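PDB 6ABX: citrate synthase, which probably catalyses the condensation of acetyl-CoA with oxaloacetate to citrate and free CoA, feeding carbon into the tricarboxylic acid cycle. Local coordinates for residues L104-E109 and I113-K118; L49-K54 and R332-T337; R288-G293 and V306-G311. All blocks are in the same frame, centred on the assembly; numbering follows the deposited sequence.

In the fold
Contact 1 is a surface contact, whereas contacts 2 and 3 are buried. Contacts 1 and 2 touch each other: Ala116 and Ile117 of helix 112-134 pack on Trp51, and Ala116 also meets Thr337, so one helix is shared between a polar turn outside and an apolar interface inside. Contact 3 lies on the opposite side of the chain's centre, about 28 Å from contact 2 between centres. The chemistry follows location: lysines, carboxylates and waters in contact 1, an indole with aliphatic groups and one hydrogen bond in contact 2, aromatic edges beside a buried carboxylate in contact 3. Contact 2 holds Arg332, which binds oxaloacetate, and contact 3 Asp307, a predicted active-site residue.

Contact 1. Residues L104-E109 and I113-K118; sequences LEDRSE and IGKAIK
Lys115 sends its ammonium past the nearby carboxylate of Asp106 to a backbone oxygen: NZ donates to Ser108 O at 3.0 Å, from above the carbonyl plane and 52° out of it, and it also bonds to Gly110 O. The carboxylate instead lies against the lysine's aliphatic stem, crossing it obliquely, with Asp106 OD2 3.5 Å from Lys115 CG. This stem is extended beyond CG, carrying the charge from helix 112-134 out to the loop that follows helix 91-105. That loop opens with an Asx turn: Asp106 OD1 accepts from Ser108 N at 3.1 Å and, more closely, from Ser108 OG at 2.7 Å. Both donors come from the same face of the carboxylate, the hydroxyl on the syn side and the amide on the anti side. Asp106 CG is anti to the backbone nitrogen (chi1 -177°), turning the carboxylate to the helix. Lys118 NZ stays 4.1 Å from Asp106 OD2, beyond a salt bridge, but a water bridges them, accepting from Lys118 NZ and donating to Asp106 OD2 and Ser108 OG. Tyr199 OH of helix 198-209 also bonds to Asp106 OD2. A second water accepts from Lys115 NZ at 2.7 Å and donates to Glu109 OE2.

Contact 2. Residues L49-K54 and R332-T337; sequences LLWYGK and RVIGWT
The indole of Trp51 has Ile334 over one face and Thr337 at its edge. Ile334 CG2 stands 4.0 Å above the ring plane, offset toward the rim, in a CH-pi contact with the five-membered ring; its CG1 branch reaches the six-membered ring, 3.8 Å from Trp51 CZ2. At the edge, Trp51 NE1 donates to Thr337 OG1 at 2.9 Å, with the acceptor only 5° out of the ring plane and an N-H...O angle of 161°. The hydroxyl is turned between the backbone nitrogen and the carbonyl carbon (chi1 57°), which tucks it against its own helix, where the carbonyl oxygens of Val333 and Ile334 both lie close by. Leu50 extends the apolar packing: its CD1 meets Ile334 CG2 at 3.8 Å, the two side chains crossing at about a right angle.

The contact joins the end of helix 43-52 to helix 324-343 in the largely helical citrate synthase fold, while helix 112-134 also packs on Trp51 through Ile117 and Thr120. Replacing Trp51 by an alanine would probably leave Thr337 OG1 without its N-H donor and open a gap beside Ile334.

Arg332, on the helix of Ile334 and Thr337, binds oxaloacetate, and in this structure it hydrogen-bonds a citrate anion. The buried indole N-H thus has the hydroxyl as its acceptor, while the remaining touching side-chain surfaces are apolar.

Contact 3. Residues R288-G293 and V306-G311; sequences RVEEIG and VDFYSG
Glu290 OE2 is gripped by a salt bridge from Lys267 NZ and lies 3.4 Å from Tyr309 OH, close but not hydrogen-bonded. Here the long helix 277-297 packs against the turn that leads into helix 310-316, in the region that carries the acetyl-CoA-binding residues Leu248 and Phe251 and probably corresponds to the small domain of citrate synthases. The tyrosine hydroxyl pairs instead with Asn287 OD1, one turn back along the helix of Glu290. The carboxylate and the phenol ring stand at 83° to each other, with Glu290 OE1 near the plane of the ring at its edge. The turn is tied by Ser310 N to Val306 O at 3.1 Å, and it includes Asp307, predicted to be an active-site residue.

Phe308 supplies the apolar half of the interface. Its CG is anti to the backbone nitrogen (chi1 -170°), which directs the ring end-on into the helix. Val289 CG1 meets it at the edge, in the ring plane, 3.8 Å from Phe308 CE1, and Glu290 CB lies 3.8 Å from Phe308 CE2, beyond CZ along the rim. The two segments thus meet with the ring's outer rim between consecutive helix residues. Phe225 packs edge-to-face with Phe308, Phe251 meets it with planes nearly perpendicular, and Leu248 lies beside Val289. Within the turn the two rings also touch: Phe308 CD2 sits over the face of the Tyr309 ring, 3.5 Å above its plane and offset toward the rim, while Tyr309 CD2 lies in the plane of the Phe308 ring, at its edge.

Contact 1. Residues L104-E109 and I113-K118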
ATOM      1  N   LEU A 104       3.151 -13.706  -1.001  1.00 15.17           N
ATOM      2  CA  LEU A 104       2.327 -14.817  -0.600  1.00 16.30           C
ATOM      3  C   LEU A 104       3.131 -16.107  -0.707  1.00 16.05           C
ATOM      4  O   LEU A 104       3.081 -16.931   0.190  1.00 18.14           O
ATOM      5  CB  LEU A 104       1.098 -14.856  -1.507  1.00 17.16           C
ATOM      6  CG  LEU A 104       0.178 -16.076  -1.387  1.00 20.59           C
ATOM      7  CD1 LEU A 104      -0.347 -16.265  -0.002  1.00 22.56           C
ATOM      8  CD2 LEU A 104      -0.998 -15.928  -2.345  1.00 21.87           C
ATOM      9  N   GLU A 105       3.952 -16.203  -1.760  1.00 15.75           N
ATOM     10  CA  GLU A 105       4.704 -17.413  -2.062  1.00 17.34           C
ATOM     11  C   GLU A 105       5.964 -17.529  -1.180  1.00 20.63           C
ATOM     12  O   GLU A 105       6.507 -18.620  -1.104  1.00 21.94           O
ATOM     13  CB  GLU A 105       5.020 -17.486  -3.572  1.00 17.91           C
ATOM     14  CG  GLU A 105       3.805 -17.734  -4.452  1.00 20.51           C
ATOM     15  CD  GLU A 105       3.879 -17.447  -5.964  1.00 25.51           C
ATOM     16  OE1 GLU A 105       4.992 -17.311  -6.477  1.00 25.97           O
ATOM     17  OE2 GLU A 105       2.789 -17.348  -6.646  1.00 25.80           O
ATOM     18  N   ASP A 106       6.451 -16.448  -0.546  1.00 19.02           N
ATOM     19  CA  ASP A 106       7.663 -16.486   0.214  1.00 21.06           C
ATOM     20  C   ASP A 106       7.344 -16.673   1.699  1.00 25.73           C
ATOM     21  O   ASP A 106       7.098 -15.726   2.419  1.00 24.72           O
ATOM     22  CB  ASP A 106       8.537 -15.259  -0.063  1.00 19.32           C
ATOM     23  CG  ASP A 106       9.869 -15.259   0.651  1.00 20.56           C
ATOM     24  OD1 ASP A 106      10.102 -16.219   1.421  1.00 21.94           O
ATOM     25  OD2 ASP A 106      10.659 -14.274   0.462  1.00 18.26           O
ATOM     26  N   ARG A 107       7.507 -17.919   2.154  1.00 33.09           N
ATOM     27  CA  ARG A 107       7.109 -18.317   3.497  1.00 39.77           C
ATOM     28  C   ARG A 107       8.278 -18.156   4.478  1.00 42.32           C
ATOM     29  O   ARG A 107       8.079 -18.381   5.671  1.00 47.35           O
ATOM     30  CB  ARG A 107       6.534 -19.738   3.445  1.00 46.23           C
ATOM     31  CG  ARG A 107       5.289 -19.835   2.568  1.00 50.30           C
ATOM     32  CD  ARG A 107       4.350 -20.991   2.878  1.00 53.42           C
ATOM     33  NE  ARG A 107       4.764 -22.259   2.272  1.00 56.91           N
ATOM     34  CZ  ARG A 107       4.664 -22.560   0.976  1.00 57.82           C
ATOM     35  NH1 ARG A 107       4.370 -21.623   0.091  1.00 56.21           N
ATOM     36  NH2 ARG A 107       4.853 -23.803   0.570  1.00 60.09           N
ATOM     37  N   SER A 108       9.456 -17.722   4.005  1.00 36.86           N
ATOM     38  CA  SER A 108      10.625 -17.501   4.895  1.00 35.95           C
ATOM     39  C   SER A 108      10.325 -16.340   5.859  1.00 40.19           C
ATOM     40  O   SER A 108       9.482 -15.476   5.548  1.00 41.84           O
ATOM     41  CB  SER A 108      11.860 -17.256   4.103  1.00 36.00           C
ATOM     42  OG  SER A 108      11.773 -15.983   3.482  1.00 31.30           O
ATOM     43  N   GLU A 109      11.013 -16.321   7.014  1.00 42.30           N
ATOM     44  CA  GLU A 109      10.813 -15.277   8.065  1.00 43.41           C
ATOM     45  C   GLU A 109      11.993 -14.293   8.103  1.00 38.67           C
ATOM     46  O   GLU A 109      13.145 -14.680   7.863  1.00 38.39           O
ATOM     47  CB  GLU A 109      10.652 -15.909   9.450  1.00 52.44           C
ATOM     48  CG  GLU A 109      10.000 -14.982  10.469  1.00 59.63           C
ATOM     49  CD  GLU A 109       8.750 -14.267   9.965  1.00 63.60           C
ATOM     50  OE1 GLU A 109       7.636 -14.744  10.276  1.00 67.41           O
ATOM     51  OE2 GLU A 109       8.891 -13.224   9.259  1.00 63.93           O
ATOM     52  N   ILE A 113      16.401  -7.508   3.775  1.00 15.86           N
ATOM     53  CA  ILE A 113      17.236  -7.126   2.603  1.00 15.21           C
ATOM     54  C   ILE A 113      17.238  -8.282   1.602  1.00 15.65           C
ATOM     55  O   ILE A 113      17.244  -8.042   0.387  1.00 14.86           O
ATOM     56  CB  ILE A 113      18.647  -6.610   2.970  1.00 17.58           C
ATOM     57  CG1 ILE A 113      18.543  -5.286   3.732  1.00 20.58           C
ATOM     58  CG2 ILE A 113      19.489  -6.412   1.707  1.00 18.62           C
ATOM     59  CD1 ILE A 113      19.867  -4.794   4.328  1.00 24.27           C
ATOM     60  N   GLY A 114      17.220  -9.537   2.086  1.00 14.59           N
ATOM     61  CA  GLY A 114      17.150 -10.678   1.137  1.00 15.16           C
ATOM     62  C   GLY A 114      15.870 -10.644   0.297  1.00 13.40           C
ATOM     63  O   GLY A 114      15.902 -10.974  -0.885  1.00 14.66           O
ATOM     64  N   LYS A 115      14.751 -10.264   0.914  1.00 12.40           N
ATOM     65  CA  LYS A 115      13.467 -10.147   0.184  1.00 13.87           C
ATOM     66  C   LYS A 115      13.498  -8.954  -0.761  1.00 12.98           C
ATOM     67  O   LYS A 115      12.984  -9.055  -1.879  1.00 12.19           O
ATOM     68  CB  LYS A 115      12.301 -10.120   1.175  1.00 14.77           C
ATOM     69  CG  LYS A 115      12.083 -11.456   1.864  1.00 15.95           C
ATOM     70  CD  LYS A 115      11.191 -11.383   3.086  1.00 18.01           C
ATOM     71  CE  LYS A 115      10.927 -12.760   3.650  1.00 18.78           C
ATOM     72  NZ  LYS A 115      10.243 -12.683   4.950  1.00 23.90           N
ATOM     73  N   ALA A 116      14.170  -7.870  -0.357  1.00 12.53           N
ATOM     74  CA  ALA A 116      14.364  -6.679  -1.217  1.00 12.69           C
ATOM     75  C   ALA A 116      15.162  -7.074  -2.469  1.00 12.71           C
ATOM     76  O   ALA A 116      14.855  -6.683  -3.577  1.00 10.92           O
ATOM     77  CB  ALA A 116      15.041  -5.589  -0.421  1.00 12.72           C
ATOM     78  N   ILE A 117      16.180  -7.888  -2.263  1.00 12.45           N
ATOM     79  CA  ILE A 117      17.035  -8.389  -3.369  1.00 13.52           C
ATOM     80  C   ILE A 117      16.208  -9.257  -4.323  1.00 12.07           C
ATOM     81  O   ILE A 117      16.279  -9.028  -5.551  1.00 12.17           O
ATOM     82  CB  ILE A 117      18.262  -9.158  -2.830  1.00 14.20           C
ATOM     83  CG1 ILE A 117      19.266  -8.192  -2.200  1.00 15.74           C
ATOM     84  CG2 ILE A 117      18.892 -10.016  -3.925  1.00 13.32           C
ATOM     85  CD1 ILE A 117      20.297  -8.914  -1.339  1.00 17.97           C
ATOM     86  N   LYS A 118      15.335 -10.127  -3.788  1.00 12.06           N
ATOM     87  CA  LYS A 118      14.486 -10.924  -4.629  1.00 12.87           C
ATOM     88  C   LYS A 118      13.571 -10.047  -5.497  1.00 11.97           C
ATOM     89  O   LYS A 118      13.413 -10.268  -6.709  1.00 12.55           O
ATOM     90  CB  LYS A 118      13.682 -11.921  -3.804  1.00 15.30           C
ATOM     91  CG  LYS A 118      14.516 -13.102  -3.320  1.00 18.44           C
ATOM     92  CD  LYS A 118      13.739 -14.041  -2.459  1.00 20.62           C
ATOM     93  CE  LYS A 118      14.528 -15.322  -2.268  1.00 26.43           C
ATOM     94  NZ  LYS A 118      13.846 -16.230  -1.325  1.00 33.98           N
TER
HETATM   95  O   HOH W   1      13.242 -14.751   0.976  1.00 36.47           O
HETATM   96  O   HOH W   2       8.327 -11.621   6.509  1.00 39.03           O

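Contact 2. Residues L49-K54 and R332-T337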
ATOM      1  N   LEU A  49      25.320   0.162  -2.146  1.00 10.79           N
ATOM      2  CA  LEU A  49      25.516   1.390  -1.339  1.00 12.71           C
ATOM      3  C   LEU A  49      24.244   1.734  -0.574  1.00 13.61           C
ATOM      4  O   LEU A  49      24.282   2.010   0.667  1.00 12.23           O
ATOM      5  CB  LEU A  49      25.925   2.529  -2.251  1.00 13.87           C
ATOM      6  CG  LEU A  49      26.042   3.899  -1.606  1.00 14.60           C
ATOM      7  CD1 LEU A  49      27.152   3.913  -0.553  1.00 14.77           C
ATOM      8  CD2 LEU A  49      26.295   4.913  -2.669  1.00 15.19           C
ATOM      9  N   LEU A  50      23.105   1.708  -1.282  1.00 12.43           N
ATOM     10  CA  LEU A  50      21.873   2.139  -0.634  1.00 12.36           C
ATOM     11  C   LEU A  50      21.486   1.178   0.494  1.00 12.53           C
ATOM     12  O   LEU A  50      21.087   1.624   1.603  1.00 12.49           O
ATOM     13  CB  LEU A  50      20.765   2.269  -1.701  1.00 12.89           C
ATOM     14  CG  LEU A  50      20.878   3.516  -2.552  1.00 13.01           C
ATOM     15  CD1 LEU A  50      19.934   3.479  -3.753  1.00 12.29           C
ATOM     16  CD2 LEU A  50      20.628   4.786  -1.733  1.00 14.51           C
ATOM     17  N   TRP A  51      21.595  -0.125   0.268  1.00 11.90           N
ATOM     18  CA  TRP A  51      21.159  -1.123   1.266  1.00 12.43           C
ATOM     19  C   TRP A  51      22.148  -1.252   2.424  1.00 14.79           C
ATOM     20  O   TRP A  51      21.708  -1.346   3.548  1.00 15.20           O
ATOM     21  CB  TRP A  51      20.930  -2.500   0.650  1.00 13.05           C
ATOM     22  CG  TRP A  51      19.599  -2.620  -0.057  1.00 11.76           C
ATOM     23  CD1 TRP A  51      18.399  -2.114   0.333  1.00 12.95           C
ATOM     24  CD2 TRP A  51      19.345  -3.351  -1.269  1.00 11.23           C
ATOM     25  NE1 TRP A  51      17.410  -2.442  -0.566  1.00 12.89           N
ATOM     26  CE2 TRP A  51      17.950  -3.215  -1.556  1.00 11.96           C
ATOM     27  CE3 TRP A  51      20.134  -4.135  -2.120  1.00 12.54           C
ATOM     28  CZ2 TRP A  51      17.358  -3.807  -2.655  1.00 11.34           C
ATOM     29  CZ3 TRP A  51      19.540  -4.717  -3.210  1.00 13.25           C
ATOM     30  CH2 TRP A  51      18.166  -4.548  -3.475  1.00 12.41           C
ATOM     31  N   TYR A  52      23.452  -1.204   2.138  1.00 15.20           N
ATOM     32  CA  TYR A  52      24.466  -1.565   3.190  1.00 16.73           C
ATOM     33  C   TYR A  52      25.233  -0.362   3.714  1.00 18.31           C
ATOM     34  O   TYR A  52      25.965  -0.520   4.697  1.00 19.88           O
ATOM     35  CB  TYR A  52      25.418  -2.619   2.628  1.00 16.96           C
ATOM     36  CG  TYR A  52      24.762  -3.919   2.249  1.00 16.46           C
ATOM     37  CD1 TYR A  52      24.098  -4.682   3.201  1.00 18.60           C
ATOM     38  CD2 TYR A  52      24.765  -4.396   0.938  1.00 15.48           C
ATOM     39  CE1 TYR A  52      23.484  -5.875   2.872  1.00 19.72           C
ATOM     40  CE2 TYR A  52      24.166  -5.602   0.607  1.00 19.02           C
ATOM     41  CZ  TYR A  52      23.502  -6.333   1.577  1.00 18.82           C
ATOM     42  OH  TYR A  52      22.888  -7.512   1.273  1.00 20.92           O
ATOM     43  N   GLY A  53      25.134   0.796   3.077  1.00 16.59           N
ATOM     44  CA  GLY A  53      25.592   2.048   3.615  1.00 16.70           C
ATOM     45  C   GLY A  53      27.019   2.428   3.245  1.00 17.28           C
ATOM     46  O   GLY A  53      27.474   3.465   3.666  1.00 18.74           O
ATOM     47  N   LYS A  54      27.678   1.607   2.433  1.00 15.85           N
ATOM     48  CA  LYS A  54      29.059   1.878   2.054  1.00 17.05           C
ATOM     49  C   LYS A  54      29.315   1.339   0.660  1.00 15.05           C
ATOM     50  O   LYS A  54      28.618   0.428   0.199  1.00 14.86           O
ATOM     51  CB  LYS A  54      30.006   1.233   3.070  1.00 20.67           C
ATOM     52  CG  LYS A  54      30.034  -0.279   3.069  1.00 26.61           C
ATOM     53  CD  LYS A  54      30.781  -0.888   4.260  1.00 32.33           C
ATOM     54  CE  LYS A  54      30.914  -2.412   4.241  1.00 35.98           C
ATOM     55  NZ  LYS A  54      29.902  -3.114   3.397  1.00 34.47           N
ATOM     56  N   ARG A 332      13.053   1.972  -8.012  1.00  9.60           N
ATOM     57  CA  ARG A 332      12.688   2.706  -6.748  1.00  9.99           C
ATOM     58  C   ARG A 332      12.457   1.715  -5.601  1.00 10.37           C
ATOM     59  O   ARG A 332      12.529   2.077  -4.407  1.00 10.97           O
ATOM     60  CB  ARG A 332      11.519   3.667  -7.032  1.00 10.76           C
ATOM     61  CG  ARG A 332      11.005   4.402  -5.801  1.00 10.63           C
ATOM     62  CD  ARG A 332      12.046   5.298  -5.167  1.00 10.89           C
ATOM     63  NE  ARG A 332      12.575   6.247  -6.089  1.00 11.61           N
ATOM     64  CZ  ARG A 332      12.014   7.429  -6.419  1.00 13.18           C
ATOM     65  NH1 ARG A 332      10.845   7.801  -5.864  1.00 13.94           N
ATOM     66  NH2 ARG A 332      12.591   8.166  -7.353  1.00 13.32           N
ATOM     67  N   VAL A 333      12.221   0.423  -5.906  1.00 10.62           N
ATOM     68  CA  VAL A 333      12.087  -0.598  -4.901  1.00 10.53           C
ATOM     69  C   VAL A 333      13.315  -0.663  -4.009  1.00 10.10           C
ATOM     70  O   VAL A 333      13.206  -0.930  -2.801  1.00 11.29           O
ATOM     71  CB  VAL A 333      11.764  -1.959  -5.509  1.00 10.79           C
ATOM     72  CG1 VAL A 333      12.885  -2.504  -6.364  1.00 11.04           C
ATOM     73  CG2 VAL A 333      11.375  -2.955  -4.448  1.00 11.42           C
ATOM     74  N   ILE A 334      14.471  -0.310  -4.548  1.00  9.91           N
ATOM     75  CA  ILE A 334      15.705  -0.288  -3.721  1.00 10.99           C
ATOM     76  C   ILE A 334      15.574   0.803  -2.649  1.00  9.89           C
ATOM     77  O   ILE A 334      15.770   0.576  -1.483  1.00  9.76           O
ATOM     78  CB  ILE A 334      16.938  -0.105  -4.613  1.00 10.95           C
ATOM     79  CG1 ILE A 334      17.167  -1.302  -5.538  1.00 10.80           C
ATOM     80  CG2 ILE A 334      18.164   0.137  -3.767  1.00 12.59           C
ATOM     81  CD1 ILE A 334      17.955  -0.977  -6.783  1.00 11.33           C
ATOM     82  N   GLY A 335      15.226   2.020  -3.059  1.00  9.72           N
ATOM     83  CA  GLY A 335      14.993   3.098  -2.096  1.00 11.36           C
ATOM     84  C   GLY A 335      13.866   2.801  -1.131  1.00 12.07           C
ATOM     85  O   GLY A 335      14.016   3.049   0.063  1.00 11.44           O
ATOM     86  N   TRP A 336      12.736   2.303  -1.636  1.00 11.04           N
ATOM     87  CA  TRP A 336      11.645   1.975  -0.773  1.00 11.24           C
ATOM     88  C   TRP A 336      12.107   1.088   0.392  1.00 11.74           C
ATOM     89  O   TRP A 336      11.826   1.307   1.604  1.00 12.16           O
ATOM     90  CB  TRP A 336      10.512   1.263  -1.488  1.00 11.32           C
ATOM     91  CG  TRP A 336       9.745   2.128  -2.426  1.00 11.33           C
ATOM     92  CD1 TRP A 336       9.583   3.461  -2.360  1.00 12.02           C
ATOM     93  CD2 TRP A 336       8.922   1.662  -3.504  1.00 11.30           C
ATOM     94  NE1 TRP A 336       8.767   3.891  -3.372  1.00 11.71           N
ATOM     95  CE2 TRP A 336       8.307   2.803  -4.066  1.00 11.80           C
ATOM     96  CE3 TRP A 336       8.637   0.405  -4.040  1.00 12.00           C
ATOM     97  CZ2 TRP A 336       7.471   2.729  -5.174  1.00 10.51           C
ATOM     98  CZ3 TRP A 336       7.840   0.341  -5.171  1.00 12.37           C
ATOM     99  CH2 TRP A 336       7.320   1.493  -5.758  1.00 11.30           C
ATOM    100  N   THR A 337      12.739   0.010  -0.002  1.00 10.92           N
ATOM    101  CA  THR A 337      13.160  -1.005   0.956  1.00 10.91           C
ATOM    102  C   THR A 337      14.290  -0.516   1.880  1.00 11.42           C
ATOM    103  O   THR A 337      14.263  -0.856   3.105  1.00 10.84           O
ATOM    104  CB  THR A 337      13.505  -2.324   0.265  1.00 11.54           C
ATOM    105  OG1 THR A 337      14.531  -2.147  -0.722  1.00 10.40           O
ATOM    106  CG2 THR A 337      12.300  -2.968  -0.391  1.00 10.80           C
TER

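Contact 3. Residues R288-G293 and V306-G311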
ATOM      1  N   ARG A 288      14.145  21.314 -28.188  1.00 19.32           N
ATOM      2  CA  ARG A 288      13.471  22.578 -28.516  1.00 21.41           C
ATOM      3  C   ARG A 288      12.401  22.937 -27.493  1.00 18.40           C
ATOM      4  O   ARG A 288      12.319  24.102 -27.079  1.00 18.20           O
ATOM      5  CB  ARG A 288      12.898  22.568 -29.930  1.00 23.29           C
ATOM      6  CG  ARG A 288      13.950  22.640 -31.014  1.00 31.45           C
ATOM      7  CD  ARG A 288      13.440  22.032 -32.302  1.00 36.42           C
ATOM      8  NE  ARG A 288      13.902  22.678 -33.524  1.00 43.01           N
ATOM      9  CZ  ARG A 288      13.149  23.530 -34.232  1.00 46.33           C
ATOM     10  NH1 ARG A 288      12.173  24.218 -33.644  1.00 47.27           N
ATOM     11  NH2 ARG A 288      13.363  23.664 -35.523  1.00 43.85           N
ATOM     12  N   VAL A 289      11.581  21.962 -27.051  1.00 15.39           N
ATOM     13  CA  VAL A 289      10.612  22.226 -26.038  1.00 15.38           C
ATOM     14  C   VAL A 289      11.294  22.699 -24.755  1.00 16.94           C
ATOM     15  O   VAL A 289      10.845  23.656 -24.083  1.00 14.87           O
ATOM     16  CB  VAL A 289       9.737  20.992 -25.732  1.00 15.42           C
ATOM     17  CG1 VAL A 289       8.881  21.216 -24.508  1.00 16.70           C
ATOM     18  CG2 VAL A 289       8.887  20.599 -26.922  1.00 16.02           C
ATOM     19  N   GLU A 290      12.411  22.030 -24.415  1.00 16.76           N
ATOM     20  CA  GLU A 290      13.135  22.394 -23.204  1.00 18.43           C
ATOM     21  C   GLU A 290      13.596  23.862 -23.268  1.00 18.04           C
ATOM     22  O   GLU A 290      13.388  24.611 -22.313  1.00 18.65           O
ATOM     23  CB  GLU A 290      14.327  21.438 -23.009  1.00 19.58           C
ATOM     24  CG  GLU A 290      14.941  21.537 -21.631  1.00 22.63           C
ATOM     25  CD  GLU A 290      16.441  21.312 -21.619  1.00 28.03           C
ATOM     26  OE1 GLU A 290      17.044  21.163 -20.520  1.00 32.47           O
ATOM     27  OE2 GLU A 290      17.025  21.354 -22.708  1.00 32.61           O
ATOM     28  N   GLU A 291      14.139  24.264 -24.419  1.00 20.50           N
ATOM     29  CA  GLU A 291      14.677  25.637 -24.639  1.00 23.41           C
ATOM     30  C   GLU A 291      13.581  26.694 -24.425  1.00 21.54           C
ATOM     31  O   GLU A 291      13.778  27.651 -23.684  1.00 23.63           O
ATOM     32  CB  GLU A 291      15.258  25.805 -26.035  1.00 26.78           C
ATOM     33  CG  GLU A 291      16.500  24.977 -26.300  1.00 34.60           C
ATOM     34  CD  GLU A 291      17.071  25.054 -27.724  1.00 45.00           C
ATOM     35  OE1 GLU A 291      16.305  25.327 -28.693  1.00 45.17           O
ATOM     36  OE2 GLU A 291      18.302  24.828 -27.870  1.00 52.57           O
ATOM     37  N   ILE A 292      12.405  26.473 -25.010  1.00 21.47           N
ATOM     38  CA  ILE A 292      11.264  27.421 -24.918  1.00 22.35           C
ATOM     39  C   ILE A 292      10.721  27.453 -23.500  1.00 20.77           C
ATOM     40  O   ILE A 292      10.422  28.512 -22.917  1.00 22.94           O
ATOM     41  CB  ILE A 292      10.161  27.063 -25.937  1.00 24.00           C
ATOM     42  CG1 ILE A 292      10.672  27.129 -27.368  1.00 28.87           C
ATOM     43  CG2 ILE A 292       8.929  27.933 -25.742  1.00 28.70           C
ATOM     44  CD1 ILE A 292       9.826  26.324 -28.343  1.00 31.40           C
ATOM     45  N   GLY A 293      10.547  26.259 -22.900  1.00 19.48           N
ATOM     46  CA  GLY A 293      10.079  26.121 -21.558  1.00 19.81           C
ATOM     47  C   GLY A 293      10.935  26.855 -20.533  1.00 21.02           C
ATOM     48  O   GLY A 293      10.426  27.515 -19.600  1.00 21.22           O
ATOM     49  N   VAL A 306      12.805  15.095 -14.000  1.00 14.83           N
ATOM     50  CA  VAL A 306      13.365  13.831 -14.522  1.00 16.32           C
ATOM     51  C   VAL A 306      12.472  13.236 -15.627  1.00 14.47           C
ATOM     52  O   VAL A 306      12.987  12.674 -16.598  1.00 16.22           O
ATOM     53  CB  VAL A 306      13.569  12.860 -13.337  1.00 17.48           C
ATOM     54  CG1 VAL A 306      12.285  12.573 -12.568  1.00 19.29           C
ATOM     55  CG2 VAL A 306      14.290  11.603 -13.765  1.00 18.44           C
ATOM     56  N   ASP A 307      11.148  13.329 -15.472  1.00 15.61           N
ATOM     57  CA  ASP A 307      10.280  12.713 -16.452  1.00 17.79           C
ATOM     58  C   ASP A 307      10.133  13.523 -17.746  1.00 19.21           C
ATOM     59  O   ASP A 307       9.403  13.065 -18.626  1.00 21.24           O
ATOM     60  CB  ASP A 307       8.875  12.390 -15.949  1.00 19.57           C
ATOM     61  CG  ASP A 307       8.128  13.507 -15.253  1.00 25.92           C
ATOM     62  OD1 ASP A 307       8.539  14.659 -15.382  1.00 27.62           O
ATOM     63  OD2 ASP A 307       7.124  13.172 -14.540  1.00 35.21           O
ATOM     64  N   PHE A 308      10.867  14.635 -17.932  1.00 16.32           N
ATOM     65  CA  PHE A 308      10.931  15.226 -19.240  1.00 15.19           C
ATOM     66  C   PHE A 308      11.636  14.298 -20.230  1.00 15.03           C
ATOM     67  O   PHE A 308      11.226  14.184 -21.403  1.00 14.71           O
ATOM     68  CB  PHE A 308      11.630  16.575 -19.142  1.00 15.44           C
ATOM     69  CG  PHE A 308      11.547  17.380 -20.409  1.00 15.00           C
ATOM     70  CD1 PHE A 308      10.382  18.059 -20.716  1.00 15.10           C
ATOM     71  CD2 PHE A 308      12.591  17.397 -21.313  1.00 14.49           C
ATOM     72  CE1 PHE A 308      10.308  18.842 -21.862  1.00 13.99           C
ATOM     73  CE2 PHE A 308      12.502  18.145 -22.484  1.00 15.52           C
ATOM     74  CZ  PHE A 308      11.334  18.831 -22.768  1.00 15.28           C
ATOM     75  N   TYR A 309      12.744  13.681 -19.781  1.00 13.65           N
ATOM     76  CA  TYR A 309      13.615  12.867 -20.656  1.00 14.70           C
ATOM     77  C   TYR A 309      13.443  11.358 -20.382  1.00 13.84           C
ATOM     78  O   TYR A 309      13.762  10.582 -21.256  1.00 14.71           O
ATOM     79  CB  TYR A 309      15.089  13.247 -20.453  1.00 16.71           C
ATOM     80  CG  TYR A 309      15.459  14.527 -21.165  1.00 17.29           C
ATOM     81  CD1 TYR A 309      15.400  14.600 -22.546  1.00 19.60           C
ATOM     82  CD2 TYR A 309      15.814  15.660 -20.468  1.00 19.73           C
ATOM     83  CE1 TYR A 309      15.716  15.772 -23.228  1.00 22.31           C
ATOM     84  CE2 TYR A 309      16.054  16.863 -21.138  1.00 19.56           C
ATOM     85  CZ  TYR A 309      16.019  16.908 -22.514  1.00 21.46           C
ATOM     86  OH  TYR A 309      16.269  18.105 -23.154  1.00 27.77           O
ATOM     87  N   SER A 310      12.989  10.943 -19.188  1.00 13.12           N
ATOM     88  CA  SER A 310      13.071   9.500 -18.817  1.00 13.84           C
ATOM     89  C   SER A 310      12.238   8.657 -19.775  1.00 14.66           C
ATOM     90  O   SER A 310      12.723   7.624 -20.284  1.00 13.83           O
ATOM     91  CB  SER A 310      12.691   9.260 -17.412  1.00 13.47           C
ATOM     92  OG  SER A 310      11.336   9.627 -17.179  1.00 14.73           O
ATOM     93  N   GLY A 311      10.983   9.062 -20.026  1.00 14.67           N
ATOM     94  CA  GLY A 311      10.149   8.250 -20.907  1.00 15.58           C
ATOM     95  C   GLY A 311      10.748   8.072 -22.299  1.00 13.93           C
ATOM     96  O   GLY A 311      10.752   6.977 -22.860  1.00 14.62           O
TER